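Local coordinates for putative redox protein (Lactobacillus casei, PDB 2QL8) that belongs to the OsmC/Ohr family and probably acts as a redox protein, perhaps reducing peroxides with cysteine thiols as its relatives do, though its substrate is not established, at residues V79-A84 with V96-M101. Sequence-based numbering, arbitrary orientation. Where two conformers were deposited one is given.
Sequences VRVKVA and VHAQVM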
ATOM      1  N   VAL A  79       7.145 -13.232   5.441  1.00 17.42           N
ATOM      2  CA  VAL A  79       7.117 -12.560   4.134  1.00 16.24           C
ATOM      3  C   VAL A  79       8.029 -11.325   4.193  1.00 16.93           C
ATOM      4  O   VAL A  79       7.967 -10.552   5.153  1.00 18.48           O
ATOM      5  CB  VAL A  79       5.665 -12.144   3.743  1.00 15.60           C
ATOM      6  CG1 VAL A  79       5.637 -11.434   2.385  1.00 16.16           C
ATOM      7  CG2 VAL A  79       4.727 -13.387   3.765  1.00 16.34           C
ATOM      8  N   ARG A  80       8.814 -11.154   3.138  1.00 15.99           N
ATOM      9  CA  ARG A  80       9.624  -9.963   2.920  1.00 16.43           C
ATOM     10  C   ARG A  80       9.239  -9.369   1.584  1.00 18.05           C
ATOM     11  O   ARG A  80       9.158 -10.076   0.588  1.00 18.42           O
ATOM     12  CB  ARG A  80      11.115 -10.351   2.897  1.00 20.05           C
ATOM     13  CG  ARG A  80      11.985  -9.141   2.584  1.00 24.84           C
ATOM     14  CD  ARG A  80      13.437  -9.443   2.917  1.00 29.38           C
ATOM     15  NE  ARG A  80      14.007 -10.434   2.025  1.00 32.03           N
ATOM     16  CZ  ARG A  80      15.315 -10.723   2.019  1.00 38.13           C
ATOM     17  NH1 ARG A  80      16.116 -10.092   2.875  1.00 40.10           N
ATOM     18  NH2 ARG A  80      15.822 -11.640   1.189  1.00 37.14           N
ATOM     19  N   VAL A  81       9.006  -8.056   1.542  1.00 16.84           N
ATOM     20  CA  VAL A  81       8.658  -7.384   0.310  1.00 15.05           C
ATOM     21  C   VAL A  81       9.706  -6.307   0.065  1.00 16.25           C
ATOM     22  O   VAL A  81       9.941  -5.455   0.931  1.00 18.90           O
ATOM     23  CB  VAL A  81       7.220  -6.768   0.374  1.00 16.09           C
ATOM     24  CG1 VAL A  81       6.935  -5.886  -0.846  1.00 18.50           C
ATOM     25  CG2 VAL A  81       6.163  -7.888   0.550  1.00 16.16           C
ATOM     26  N   LYS A  82      10.249  -6.330  -1.148  1.00 16.66           N
ATOM     27  CA  LYS A  82      11.149  -5.260  -1.593  0.70 19.00           C
ATOM     28  C   LYS A  82      10.395  -4.361  -2.560  1.00 17.36           C
ATOM     29  O   LYS A  82       9.666  -4.833  -3.425  1.00 17.13           O
ATOM     30  CB  LYS A  82      12.402  -5.847  -2.256  0.70 20.51           C
ATOM     31  CG  LYS A  82      13.496  -4.816  -2.593  0.70 21.41           C
ATOM     32  CD  LYS A  82      14.690  -5.532  -3.216  0.70 24.47           C
ATOM     33  CE  LYS A  82      15.849  -4.588  -3.533  0.70 30.48           C
ATOM     34  NZ  LYS A  82      17.092  -5.397  -3.810  0.70 38.98           N
ATOM     35  N   VAL A  83      10.554  -3.045  -2.378  1.00 17.79           N
ATOM     36  CA  VAL A  83       9.924  -2.073  -3.270  1.00 15.50           C
ATOM     37  C   VAL A  83      11.035  -1.154  -3.797  1.00 16.29           C
ATOM     38  O   VAL A  83      11.841  -0.646  -3.005  1.00 19.29           O
ATOM     39  CB  VAL A  83       8.829  -1.226  -2.555  1.00 17.31           C
ATOM     40  CG1 VAL A  83       8.175  -0.223  -3.529  1.00 18.39           C
ATOM     41  CG2 VAL A  83       7.777  -2.155  -1.923  1.00 17.29           C
ATOM     42  N   ALA A  84      11.051  -0.981  -5.114  1.00 17.04           N
ATOM     43  CA  ALA A  84      11.982  -0.093  -5.809  1.00 16.72           C
ATOM     44  C   ALA A  84      11.227   1.099  -6.424  1.00 17.16           C
ATOM     45  O   ALA A  84      10.130   0.948  -6.943  1.00 18.67           O
ATOM     46  CB  ALA A  84      12.741  -0.861  -6.893  1.00 19.12           C
ATOM     47  N   VAL A  96       7.643  -4.086  -7.207  1.00 16.00           N
ATOM     48  CA  VAL A  96       7.365  -4.786  -5.968  1.00 14.94           C
ATOM     49  C   VAL A  96       7.714  -6.280  -6.125  1.00 15.14           C
ATOM     50  O   VAL A  96       7.301  -6.936  -7.102  1.00 15.92           O
ATOM     51  CB  VAL A  96       5.862  -4.690  -5.606  1.00 15.37           C
ATOM     52  CG1 VAL A  96       5.573  -5.446  -4.282  1.00 16.36           C
ATOM     53  CG2 VAL A  96       5.390  -3.195  -5.566  1.00 16.20           C
ATOM     54  N   HIS A  97       8.524  -6.776  -5.206  1.00 16.28           N
ATOM     55  CA  HIS A  97       8.933  -8.188  -5.225  1.00 17.01           C
ATOM     56  C   HIS A  97       8.745  -8.808  -3.846  1.00 17.08           C
ATOM     57  O   HIS A  97       9.366  -8.348  -2.868  1.00 17.53           O
ATOM     58  CB  HIS A  97      10.397  -8.345  -5.668  1.00 17.87           C
ATOM     59  CG  HIS A  97      10.797  -9.784  -5.761  1.00 19.56           C
ATOM     60  ND1 HIS A  97      10.299 -10.626  -6.733  1.00 18.97           N
ATOM     61  CD2 HIS A  97      11.630 -10.525  -4.993  1.00 22.47           C
ATOM     62  CE1 HIS A  97      10.826 -11.833  -6.563  1.00 20.06           C
ATOM     63  NE2 HIS A  97      11.617 -11.799  -5.506  1.00 19.90           N
ATOM     64  N   ALA A  98       7.882  -9.841  -3.755  1.00 16.95           N
ATOM     65  CA  ALA A  98       7.618 -10.482  -2.479  1.00 16.85           C
ATOM     66  C   ALA A  98       8.368 -11.830  -2.428  1.00 17.68           C
ATOM     67  O   ALA A  98       8.454 -12.545  -3.432  1.00 18.04           O
ATOM     68  CB  ALA A  98       6.106 -10.722  -2.286  1.00 15.94           C
ATOM     69  N   GLN A  99       8.868 -12.140  -1.239  1.00 16.57           N
ATOM     70  CA  GLN A  99       9.503 -13.424  -0.953  1.00 18.24           C
ATOM     71  C   GLN A  99       8.774 -14.058   0.211  1.00 18.62           C
ATOM     72  O   GLN A  99       8.576 -13.432   1.256  1.00 17.98           O
ATOM     73  CB  GLN A  99      10.988 -13.216  -0.623  1.00 19.75           C
ATOM     74  CG  GLN A  99      11.805 -12.783  -1.818  1.00 20.02           C
ATOM     75  CD  GLN A  99      13.245 -12.591  -1.466  1.00 24.76           C
ATOM     76  OE1 GLN A  99      13.556 -12.165  -0.361  1.00 27.03           O
ATOM     77  NE2 GLN A  99      14.125 -12.935  -2.384  1.00 26.29           N
ATOM     78  N   VAL A 100       8.428 -15.337   0.050  1.00 18.61           N
ATOM     79  CA  VAL A 100       7.638 -16.050   1.044  1.00 18.40           C
ATOM     80  C   VAL A 100       8.439 -17.283   1.481  1.00 18.15           C
ATOM     81  O   VAL A 100       8.913 -18.051   0.650  1.00 19.36           O
ATOM     82  CB  VAL A 100       6.280 -16.499   0.458  1.00 17.46           C
ATOM     83  CG1 VAL A 100       5.482 -17.317   1.521  1.00 18.83           C
ATOM     84  CG2 VAL A 100       5.480 -15.263  -0.054  1.00 17.42           C
HETATM   85  N   MSE A 101       8.556 -17.445   2.788  1.00 18.37           N
HETATM   86  CA  MSE A 101       9.143 -18.664   3.373  1.00 21.16           C
HETATM   87  C   MSE A 101       8.140 -19.337   4.310  1.00 20.40           C
HETATM   88  O   MSE A 101       7.334 -18.664   4.942  1.00 20.58           O
HETATM   89  CB  MSE A 101      10.449 -18.346   4.103  1.00 21.86           C
HETATM   90  CG  MSE A 101      10.312 -17.429   5.310  1.00 23.13           C
HETATM   91 SE   MSE A 101      12.023 -17.058   6.084  0.75 29.19          SE
HETATM   92  CE  MSE A 101      12.404 -18.770   6.745  1.00 30.18           C
TER
HETATM   93  O   HOH W   1      11.649  -9.551  -1.350  1.00 39.29           O
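R80 and Q99 face each other as a hydrogen-bonded pair in an antiparallel strand pairing, part of the beta hairpin formed by strands 77-88 and 91-102 and packed against helix 48-70. Their main chains exchange two bonds, R80 N to Q99 O (3.0 Å) and Q99 N to R80 O, and K82 and H97 repeat the pattern, with K82 N 2.8 Å from H97 O. Between these two pairs a water donates to both R80 O and H97 O. The side chains of R80 and Q99 run alongside each other, and the guanidinium meets the amide edge-on, the two planes only 25° apart. Q99 OE1 accepts from R80 NE, nearly in line with its C=O bond, and from R80 NH2 at 2.8 Å, on a lone pair. A bend at chi3 (68°) turns the otherwise extended arginine so that both nitrogens reach this one oxygen. Replacing R80 by an alanine would probably leave Q99 OE1 without both donors and the amide less firmly fixed, although Q99 NE2 would still have E136. In the alpha/beta fold of the OsmC family, such a sheet packs against a long helix, and here V79, V81, V83, V96, A98 and V100 line one face, with V79 and A98 touching L60 of helix 48-70. On this face V81 CG1, anti to the backbone N, reaches diagonally to V96 CG1 at 3.7 Å, while V81 CG2 meets A98 CB at 4.0 Å. R80, K82, H97 and Q99 occupy the other face, where the H97 ring bonds to T134 and E136 of strand 133-137. Beyond the hairpin, residues 79-84 pair antiparallel with a strand of the second subunit, continuing the sheet across the dimer interface.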